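LRR receptor-like serine/threonine-protein kinase RGI3 (Arabidopsis thaliana, PDB 5HZ0) acts as a cell-surface receptor for RGF peptide hormones that maintain the root stem cell niche, pairing with SERK co-receptors through its extracellular leucine-rich repeats. Local coordinates at residues 436-445 / 457-468; 471-482 / 494-505. The protein carries 5 engineered substitutions. One frame throughout, in Å; residues are numbered along the deposited sequence.

Contact 1 of 2, residues 436-445 / 457-468; sequences GSIPPAISGC and SLSGSLLGTTLP
G436 and S459 join the two backbones near one end: S459 N donates to G436 O at 2.9 Å with an N-H...O angle of 172°. From there the two segments advance in the same direction, because the nearest CA partners follow in order, G436 with S459, P440 with T466 and S443 with P468. I438 carries the apolar part, its branches fanning out to three partners. I438 CG1, anti to the carbonyl carbon (chi1 -67°), meets L458 CD1 at 4.0 Å, with the two side chains at about a right angle. The end of the same branch, I438 CD1, touches L462 CD1 at 4.0 Å, and I438 CG2 faces the T466 methyl. Such stacking of consecutive coils belongs to a leucine-rich-repeat solenoid: the predicted repeats LRR 19 and LRR 20 supply one segment each, and G436-S437-I438-P439 fits the G-x-I-P signature of plant-specific repeats. T466 approaches the turn with its methyl; T466 CG2 lies 3.5 Å from P440 CA, alongside the start of the 3-10 segment 440-444. I442 CG2 and L467 CD2 are 4.1 Å apart on side chains that point the same way, both also packing on L451 of strand 450-452. The ring of P468 covers the end of that 3-10 turn, its CD 3.5 Å from I442 O, while S443 OG bonds back to P440 O at 3.0 Å.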
loop_
_atom_site.group_PDB
_atom_site.type_symbol
_atom_site.label_atom_id
_atom_site.label_comp_id
_atom_site.label_asym_id
_atom_site.label_seq_id
_atom_site.Cartn_x
_atom_site.Cartn_y
_atom_site.Cartn_z
ATOM N N GLY A 436 -8.216 -28.839 21.292
ATOM C CA GLY A 436 -6.989 -29.402 21.812
ATOM C C GLY A 436 -5.959 -28.371 22.217
ATOM O O GLY A 436 -6.247 -27.183 22.342
ATOM N N SER A 437 -4.745 -28.846 22.446
ATOM C CA SER A 437 -3.638 -28.008 22.869
ATOM C C SER A 437 -2.982 -27.227 21.753
ATOM O O SER A 437 -3.156 -27.528 20.571
ATOM C CB SER A 437 -2.595 -28.840 23.600
ATOM O OG SER A 437 -3.158 -29.368 24.792
ATOM N N ILE A 438 -2.268 -26.177 22.140
ATOM C CA ILE A 438 -1.309 -25.547 21.256
ATOM C C ILE A 438 -0.114 -26.506 21.150
ATOM O O ILE A 438 0.539 -26.811 22.161
ATOM C CB ILE A 438 -0.868 -24.194 21.819
ATOM C CG1 ILE A 438 -2.043 -23.208 21.809
ATOM C CG2 ILE A 438 0.276 -23.620 21.011
ATOM C CD1 ILE A 438 -1.893 -22.057 22.817
ATOM N N PRO A 439 0.167 -26.998 19.932
ATOM C CA PRO A 439 1.219 -28.012 19.699
ATOM C C PRO A 439 2.617 -27.522 20.064
ATOM O O PRO A 439 3.010 -26.449 19.614
ATOM C CB PRO A 439 1.126 -28.287 18.191
ATOM C CG PRO A 439 0.496 -27.061 17.613
ATOM C CD PRO A 439 -0.430 -26.505 18.678
ATOM N N PRO A 440 3.355 -28.296 20.879
ATOM C CA PRO A 440 4.726 -27.966 21.295
ATOM C C PRO A 440 5.630 -27.700 20.096
ATOM O O PRO A 440 6.532 -26.854 20.154
ATOM C CB PRO A 440 5.190 -29.235 22.018
ATOM C CG PRO A 440 3.962 -29.858 22.510
ATOM C CD PRO A 440 2.848 -29.498 21.563
ATOM N N ALA A 441 5.372 -28.417 19.009
ATOM C CA ALA A 441 6.184 -28.309 17.802
ATOM C C ALA A 441 6.171 -26.911 17.184
ATOM O O ALA A 441 7.023 -26.591 16.359
ATOM C CB ALA A 441 5.754 -29.343 16.778
ATOM N N ILE A 442 5.209 -26.076 17.565
ATOM C CA ILE A 442 5.199 -24.714 17.045
ATOM C C ILE A 442 6.449 -23.954 17.509
ATOM O O ILE A 442 6.780 -22.898 16.969
ATOM C CB ILE A 442 3.895 -23.949 17.385
ATOM C CG1 ILE A 442 3.743 -22.729 16.470
ATOM C CG2 ILE A 442 3.861 -23.531 18.839
ATOM C CD1 ILE A 442 2.586 -21.815 16.840
ATOM N N SER A 443 7.165 -24.522 18.479
ATOM C CA SER A 443 8.453 -23.982 18.918
ATOM C C SER A 443 9.459 -23.961 17.768
ATOM O O SER A 443 10.516 -23.336 17.858
ATOM C CB SER A 443 9.028 -24.847 20.034
ATOM O OG SER A 443 9.361 -26.133 19.527
ATOM N N GLY A 444 9.121 -24.669 16.698
ATOM C CA GLY A 444 9.953 -24.746 15.519
ATOM C C GLY A 444 9.772 -23.627 14.513
ATOM O O GLY A 444 10.488 -23.585 13.508
ATOM N N CYS A 445 8.840 -22.707 14.751
ATOM C CA CYS A 445 8.746 -21.606 13.814
ATOM C C CYS A 445 9.657 -20.542 14.382
ATOM O O CYS A 445 9.250 -19.742 15.232
ATOM C CB CYS A 445 7.320 -21.065 13.761
ATOM S SG CYS A 445 6.029 -22.288 13.501
ATOM N N SER A 457 -11.710 -22.843 20.908
ATOM C CA SER A 457 -11.863 -23.785 21.997
ATOM C C SER A 457 -10.549 -24.362 22.505
ATOM O O SER A 457 -10.508 -25.500 22.986
ATOM C CB SER A 457 -12.922 -24.820 21.682
ATOM O OG SER A 457 -14.164 -24.141 21.584
ATOM N N LEU A 458 -9.449 -23.674 22.223
ATOM C CA LEU A 458 -8.137 -24.166 22.649
ATOM C C LEU A 458 -8.112 -24.540 24.128
ATOM O O LEU A 458 -8.670 -23.834 24.967
ATOM C CB LEU A 458 -7.051 -23.133 22.340
ATOM C CG LEU A 458 -6.819 -22.953 20.842
ATOM C CD1 LEU A 458 -5.654 -22.037 20.601
ATOM C CD2 LEU A 458 -6.563 -24.314 20.241
ATOM N N SER A 459 -7.483 -25.665 24.449
ATOM C CA SER A 459 -7.537 -26.179 25.813
ATOM C C SER A 459 -6.204 -26.655 26.361
ATOM O O SER A 459 -5.179 -26.638 25.667
ATOM C CB SER A 459 -8.529 -27.330 25.900
ATOM O OG SER A 459 -8.578 -27.814 27.224
ATOM N N GLY A 460 -6.228 -27.095 27.617
ATOM C CA GLY A 460 -5.046 -27.656 28.237
ATOM C C GLY A 460 -4.132 -26.604 28.819
ATOM O O GLY A 460 -4.555 -25.494 29.124
ATOM N N SER A 461 -2.867 -26.963 28.967
ATOM C CA SER A 461 -1.917 -26.128 29.667
ATOM C C SER A 461 -1.039 -25.366 28.695
ATOM O O SER A 461 -1.142 -25.543 27.484
ATOM C CB SER A 461 -1.082 -26.975 30.625
ATOM O OG SER A 461 0.037 -26.249 31.084
ATOM N N LEU A 462 -0.168 -24.526 29.242
ATOM C CA LEU A 462 0.592 -23.565 28.457
ATOM C C LEU A 462 2.051 -23.590 28.913
ATOM O O LEU A 462 2.342 -23.328 30.076
ATOM C CB LEU A 462 -0.012 -22.167 28.659
ATOM C CG LEU A 462 0.418 -21.023 27.734
ATOM C CD1 LEU A 462 -0.252 -21.139 26.363
ATOM C CD2 LEU A 462 0.141 -19.669 28.368
ATOM N N LEU A 463 2.974 -23.919 28.019
ATOM C CA LEU A 463 4.379 -24.042 28.420
ATOM C C LEU A 463 5.314 -23.071 27.686
ATOM O O LEU A 463 5.063 -22.694 26.536
ATOM C CB LEU A 463 4.893 -25.475 28.210
ATOM C CG LEU A 463 4.400 -26.690 29.002
ATOM C CD1 LEU A 463 3.369 -26.353 30.057
ATOM C CD2 LEU A 463 3.854 -27.734 28.039
ATOM N N GLY A 464 6.405 -22.693 28.351
ATOM C CA GLY A 464 7.429 -21.870 27.733
ATOM C C GLY A 464 8.126 -22.565 26.573
ATOM O O GLY A 464 8.458 -21.926 25.573
ATOM N N THR A 465 8.346 -23.875 26.705
ATOM C CA THR A 465 8.983 -24.683 25.657
ATOM C C THR A 465 8.115 -24.785 24.416
ATOM O O THR A 465 8.582 -25.161 23.340
ATOM C CB THR A 465 9.223 -26.126 26.130
ATOM O OG1 THR A 465 8.077 -26.583 26.865
ATOM C CG2 THR A 465 10.466 -26.212 27.005
ATOM N N THR A 466 6.842 -24.465 24.586
ATOM C CA THR A 466 5.864 -24.629 23.536
ATOM C C THR A 466 5.917 -23.454 22.563
ATOM O O THR A 466 5.382 -23.542 21.467
ATOM C CB THR A 466 4.450 -24.780 24.142
ATOM O OG1 THR A 466 4.488 -25.764 25.183
ATOM C CG2 THR A 466 3.432 -25.199 23.091
ATOM N N LEU A 467 6.589 -22.366 22.938
ATOM C CA LEU A 467 6.556 -21.159 22.106
ATOM C C LEU A 467 7.928 -20.637 21.658
ATOM O O LEU A 467 8.886 -20.666 22.421
ATOM C CB LEU A 467 5.765 -20.056 22.819
ATOM C CG LEU A 467 4.264 -20.335 23.001
ATOM C CD1 LEU A 467 3.554 -19.215 23.773
ATOM C CD2 LEU A 467 3.579 -20.593 21.655
ATOM N N PRO A 468 8.022 -20.156 20.406
ATOM C CA PRO A 468 9.290 -19.623 19.889
ATOM C C PRO A 468 9.667 -18.288 20.501
ATOM O O PRO A 468 8.805 -17.433 20.691
ATOM C CB PRO A 468 9.032 -19.466 18.386
ATOM C CG PRO A 468 7.574 -19.491 18.226
ATOM C CD PRO A 468 7.026 -20.333 19.340
#

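Contact 2 of 2, residues 471-482 / 494-505; sequences LKFIDFSDNALS and ELTKLNLAKNRL
F476 O is gripped by two amides, N503 ND2 at 3.2 Å across the contact and N479 ND2 at 2.7 Å from its own segment, which reach it from opposite faces of the carbonyl plane. N503 ND2 also donates to L500 O at 2.7 Å, and both acceptors lie within 6° of its amide plane. These two in-plane bonds set the amide's rotation, and a weak bond from L481 N to N503 OD1 is in keeping with it. At the far end, K472 O accepts from T496 N and K497 N. Between these two ends of the contact, the short axes of strands 473-475 and 497-499 are 9° from parallel and approach to 4.8 Å, with I474 N bonded to K497 O and N499 N to I474 O. On the face that carries I474 and L498, I474 CG2 packs against L498 CD1 at 3.6 Å and also sits over the centre of the F476 ring. D475 and N499 lie side by side on the other face, carboxylate and amide planes 20° apart, D475 OD1 accepting from S477 N and N499 OD1 from A501 N, each an Asx turn. N479 OD1 bonds L458 N, and N527 binds L500 O and L505 N, which makes N479, N503 and N527 successive rungs of the asparagine stack characteristic of leucine-rich-repeat solenoids.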
loop_
_atom_site.group_PDB
_atom_site.type_symbol
_atom_site.label_atom_id
_atom_site.label_comp_id
_atom_site.label_asym_id
_atom_site.label_seq_id
_atom_site.Cartn_x
_atom_site.Cartn_y
_atom_site.Cartn_z
ATOM N N LEU A 471 8.842 -14.404 19.369
ATOM C CA LEU A 471 7.491 -13.829 19.499
ATOM C C LEU A 471 7.441 -12.389 20.021
ATOM O O LEU A 471 8.111 -12.014 20.975
ATOM C CB LEU A 471 6.550 -14.747 20.305
ATOM C CG LEU A 471 5.891 -15.804 19.396
ATOM C CD1 LEU A 471 5.231 -16.949 20.148
ATOM C CD2 LEU A 471 4.905 -15.136 18.432
ATOM N N LYS A 472 6.646 -11.590 19.333
ATOM C CA LYS A 472 6.431 -10.200 19.653
ATOM C C LYS A 472 5.003 -10.069 20.188
ATOM O O LYS A 472 4.770 -9.490 21.272
ATOM C CB LYS A 472 6.659 -9.310 18.432
ATOM C CG LYS A 472 8.132 -9.085 18.063
ATOM C CD LYS A 472 8.265 -7.819 17.212
ATOM C CE LYS A 472 9.523 -7.820 16.363
ATOM N NZ LYS A 472 10.742 -7.716 17.207
ATOM N N PHE A 473 4.053 -10.534 19.374
ATOM C CA PHE A 473 2.638 -10.459 19.699
ATOM C C PHE A 473 2.050 -11.840 20.029
ATOM O O PHE A 473 2.205 -12.789 19.264
ATOM C CB PHE A 473 1.885 -9.800 18.534
ATOM C CG PHE A 473 0.402 -9.599 18.781
ATOM C CD1 PHE A 473 -0.500 -10.639 18.590
ATOM C CD2 PHE A 473 -0.090 -8.358 19.187
ATOM C CE1 PHE A 473 -1.852 -10.455 18.806
ATOM C CE2 PHE A 473 -1.438 -8.171 19.403
ATOM C CZ PHE A 473 -2.319 -9.225 19.212
ATOM N N ILE A 474 1.357 -11.940 21.163
ATOM C CA ILE A 474 0.638 -13.162 21.524
ATOM C C ILE A 474 -0.787 -12.849 21.956
ATOM O O ILE A 474 -0.977 -12.097 22.893
ATOM C CB ILE A 474 1.322 -13.911 22.679
ATOM C CG1 ILE A 474 2.676 -14.457 22.240
ATOM C CG2 ILE A 474 0.450 -15.059 23.180
ATOM C CD1 ILE A 474 3.376 -15.216 23.338
ATOM N N ASP A 475 -1.783 -13.407 21.274
ATOM C CA ASP A 475 -3.153 -13.308 21.756
ATOM C C ASP A 475 -3.808 -14.690 21.808
ATOM O O ASP A 475 -4.194 -15.237 20.781
ATOM C CB ASP A 475 -3.940 -12.389 20.814
ATOM C CG ASP A 475 -5.266 -11.921 21.408
ATOM O OD1 ASP A 475 -5.702 -12.493 22.429
ATOM O OD2 ASP A 475 -5.875 -10.982 20.838
ATOM N N PHE A 476 -3.946 -15.233 23.016
ATOM C CA PHE A 476 -4.644 -16.504 23.280
ATOM C C PHE A 476 -6.022 -16.297 23.915
ATOM O O PHE A 476 -6.639 -17.232 24.422
ATOM C CB PHE A 476 -3.785 -17.474 24.099
ATOM C CG PHE A 476 -2.483 -17.857 23.428
ATOM C CD1 PHE A 476 -2.303 -17.678 22.061
ATOM C CD2 PHE A 476 -1.448 -18.402 24.164
ATOM C CE1 PHE A 476 -1.115 -18.021 21.451
ATOM C CE2 PHE A 476 -0.258 -18.745 23.558
ATOM C CZ PHE A 476 -0.091 -18.561 22.200
ATOM N N SER A 477 -6.466 -15.053 23.968
ATOM C CA SER A 477 -7.681 -14.730 24.703
ATOM C C SER A 477 -8.911 -15.456 24.191
ATOM O O SER A 477 -8.975 -15.861 23.043
ATOM C CB SER A 477 -7.931 -13.215 24.748
ATOM O OG SER A 477 -8.078 -12.679 23.451
ATOM N N ASP A 478 -9.879 -15.627 25.082
ATOM C CA ASP A 478 -11.137 -16.285 24.764
ATOM C C ASP A 478 -10.922 -17.736 24.330
ATOM O O ASP A 478 -11.238 -18.130 23.214
ATOM C CB ASP A 478 -11.873 -15.478 23.694
ATOM C CG ASP A 478 -13.321 -15.805 23.621
ATOM O OD1 ASP A 478 -13.821 -16.449 24.570
ATOM O OD2 ASP A 478 -13.961 -15.421 22.615
ATOM N N ASN A 479 -10.393 -18.528 25.251
ATOM C CA ASN A 479 -10.244 -19.960 25.065
ATOM C C ASN A 479 -10.591 -20.660 26.385
ATOM O O ASN A 479 -11.135 -20.041 27.309
ATOM C CB ASN A 479 -8.815 -20.334 24.592
ATOM C CG ASN A 479 -8.581 -20.051 23.102
ATOM O OD1 ASN A 479 -9.116 -20.743 22.233
ATOM N ND2 ASN A 479 -7.764 -19.050 22.809
ATOM N N ALA A 480 -10.356 -21.967 26.426
ATOM C CA ALA A 480 -10.426 -22.771 27.647
ATOM C C ALA A 480 -9.077 -23.135 28.308
ATOM O O ALA A 480 -9.005 -24.121 29.041
ATOM C CB ALA A 480 -11.347 -23.969 27.487
ATOM N N LEU A 481 -7.998 -22.438 27.949
ATOM C CA LEU A 481 -6.661 -22.721 28.504
ATOM C C LEU A 481 -6.626 -22.800 30.043
ATOM O O LEU A 481 -7.317 -22.050 30.732
ATOM C CB LEU A 481 -5.645 -21.670 28.027
ATOM C CG LEU A 481 -5.317 -21.579 26.527
ATOM C CD1 LEU A 481 -4.237 -20.539 26.264
ATOM C CD2 LEU A 481 -4.908 -22.942 25.949
ATOM N N SER A 482 -5.826 -23.718 30.587
ATOM C CA SER A 482 -5.803 -23.914 32.041
ATOM C C SER A 482 -4.427 -24.180 32.654
ATOM O O SER A 482 -3.385 -24.074 31.997
ATOM C CB SER A 482 -6.786 -25.013 32.475
ATOM O OG SER A 482 -6.258 -26.311 32.222
ATOM N N GLU A 494 11.248 -10.660 23.602
ATOM C CA GLU A 494 10.836 -9.793 22.510
ATOM C C GLU A 494 9.362 -9.445 22.636
ATOM O O GLU A 494 8.837 -8.657 21.858
ATOM C CB GLU A 494 11.082 -10.494 21.172
ATOM C CG GLU A 494 12.494 -11.009 21.006
ATOM C CD GLU A 494 13.498 -9.893 20.807
ATOM O OE1 GLU A 494 13.904 -9.683 19.642
ATOM O OE2 GLU A 494 13.882 -9.232 21.804
ATOM N N LEU A 495 8.696 -10.025 23.624
ATOM C CA LEU A 495 7.245 -9.947 23.668
ATOM C C LEU A 495 6.829 -8.507 23.967
ATOM O O LEU A 495 7.140 -7.966 25.015
ATOM C CB LEU A 495 6.739 -10.883 24.768
ATOM C CG LEU A 495 5.295 -11.356 24.781
ATOM C CD1 LEU A 495 4.898 -11.877 23.410
ATOM C CD2 LEU A 495 5.151 -12.448 25.831
ATOM N N THR A 496 6.143 -7.891 23.014
ATOM C CA THR A 496 5.580 -6.561 23.195
ATOM C C THR A 496 4.181 -6.585 23.841
ATOM O O THR A 496 3.839 -5.732 24.660
ATOM C CB THR A 496 5.579 -5.763 21.864
ATOM O OG1 THR A 496 4.890 -4.525 22.050
ATOM C CG2 THR A 496 4.895 -6.540 20.746
ATOM N N LYS A 497 3.378 -7.562 23.431
ATOM C CA LYS A 497 1.967 -7.632 23.765
ATOM C C LYS A 497 1.585 -9.057 24.082
ATOM O O LYS A 497 1.787 -9.943 23.248
ATOM C CB LYS A 497 1.125 -7.155 22.586
ATOM C CG LYS A 497 1.425 -5.740 22.181
ATOM C CD LYS A 497 0.382 -5.173 21.264
ATOM C CE LYS A 497 0.779 -3.777 20.853
ATOM N NZ LYS A 497 -0.207 -3.272 19.873
ATOM N N LEU A 498 1.021 -9.270 25.271
ATOM C CA LEU A 498 0.593 -10.597 25.695
ATOM C C LEU A 498 -0.836 -10.539 26.231
ATOM O O LEU A 498 -1.101 -9.919 27.256
ATOM C CB LEU A 498 1.527 -11.146 26.773
ATOM C CG LEU A 498 1.062 -12.452 27.418
ATOM C CD1 LEU A 498 0.878 -13.513 26.350
ATOM C CD2 LEU A 498 2.018 -12.931 28.500
ATOM N N ASN A 499 -1.749 -11.200 25.531
ATOM C CA ASN A 499 -3.132 -11.242 25.933
ATOM C C ASN A 499 -3.579 -12.688 26.146
ATOM O O ASN A 499 -3.716 -13.454 25.191
ATOM C CB ASN A 499 -3.962 -10.560 24.854
ATOM C CG ASN A 499 -5.434 -10.450 25.215
ATOM O OD1 ASN A 499 -5.894 -11.015 26.200
ATOM N ND2 ASN A 499 -6.183 -9.744 24.385
ATOM N N LEU A 500 -3.763 -13.048 27.413
ATOM C CA LEU A 500 -4.291 -14.344 27.851
ATOM C C LEU A 500 -5.736 -14.340 28.327
ATOM O O LEU A 500 -6.201 -15.319 28.929
ATOM C CB LEU A 500 -3.396 -14.964 28.908
ATOM C CG LEU A 500 -1.988 -15.170 28.365
ATOM C CD1 LEU A 500 -1.115 -15.593 29.509
ATOM C CD2 LEU A 500 -1.990 -16.210 27.228
ATOM N N ALA A 501 -6.405 -13.208 28.139
ATOM C CA ALA A 501 -7.670 -12.907 28.824
ATOM C C ALA A 501 -8.802 -13.862 28.481
ATOM O O ALA A 501 -8.812 -14.457 27.410
ATOM C CB ALA A 501 -8.090 -11.462 28.549
ATOM N N LYS A 502 -9.746 -14.010 29.405
ATOM C CA LYS A 502 -10.877 -14.914 29.239
ATOM C C LYS A 502 -10.446 -16.369 29.007
ATOM O O LYS A 502 -10.753 -16.986 27.981
ATOM C CB LYS A 502 -11.811 -14.437 28.126
ATOM C CG LYS A 502 -13.216 -14.967 28.287
ATOM C CD LYS A 502 -14.155 -14.460 27.212
ATOM C CE LYS A 502 -15.612 -14.783 27.579
ATOM N NZ LYS A 502 -15.799 -16.172 28.108
ATOM N N ASN A 503 -9.761 -16.918 30.001
ATOM C CA ASN A 503 -9.414 -18.326 30.028
ATOM C C ASN A 503 -9.723 -18.899 31.413
ATOM O O ASN A 503 -10.375 -18.247 32.234
ATOM C CB ASN A 503 -7.939 -18.532 29.642
ATOM C CG ASN A 503 -7.718 -18.508 28.128
ATOM O OD1 ASN A 503 -8.166 -19.403 27.429
ATOM N ND2 ASN A 503 -7.023 -17.488 27.626
ATOM N N ARG A 504 -9.320 -20.147 31.615
ATOM C CA ARG A 504 -9.366 -20.858 32.894
ATOM C C ARG A 504 -8.032 -20.859 33.657
ATOM O O ARG A 504 -7.784 -21.769 34.458
ATOM C CB ARG A 504 -9.905 -22.276 32.720
ATOM C CG ARG A 504 -11.348 -22.329 32.241
ATOM C CD ARG A 504 -12.345 -22.119 33.387
ATOM N NE ARG A 504 -12.614 -20.711 33.698
ATOM C CZ ARG A 504 -12.520 -20.177 34.919
ATOM N NH1 ARG A 504 -12.146 -20.933 35.947
ATOM N NH2 ARG A 504 -12.790 -18.885 35.115
ATOM N N LEU A 505 -7.118 -19.961 33.289
ATOM C CA LEU A 505 -5.776 -19.918 33.890
ATOM C C LEU A 505 -5.797 -19.696 35.416
ATOM O O LEU A 505 -6.731 -19.100 35.949
ATOM C CB LEU A 505 -4.900 -18.870 33.178
ATOM C CG LEU A 505 -4.526 -19.186 31.718
ATOM C CD1 LEU A 505 -4.049 -17.949 30.962
ATOM C CD2 LEU A 505 -3.458 -20.298 31.638
#

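Followed from the N terminus, the chain passes through 436-445, forms strand 450-452, and returns at 457-468, where contact 1 closes its loop. Contact 2 opens only afterwards, at 471-482, and closes at 494-505, so the two are in series and neither nest nor cross. Each joins segments of consecutive predicted repeats, LRR 19 with 20 and LRR 21 with 22. The step between the pairs is tied by the short, weakly bonded parallel strands 459-460 and 480-481: L458 O lies 2.9 Å from A480 N and G460 O 2.6 Å from S482 N, both probable hydrogen bonds. Packing of L462 against F476 continues the interior from contact 1 into contact 2.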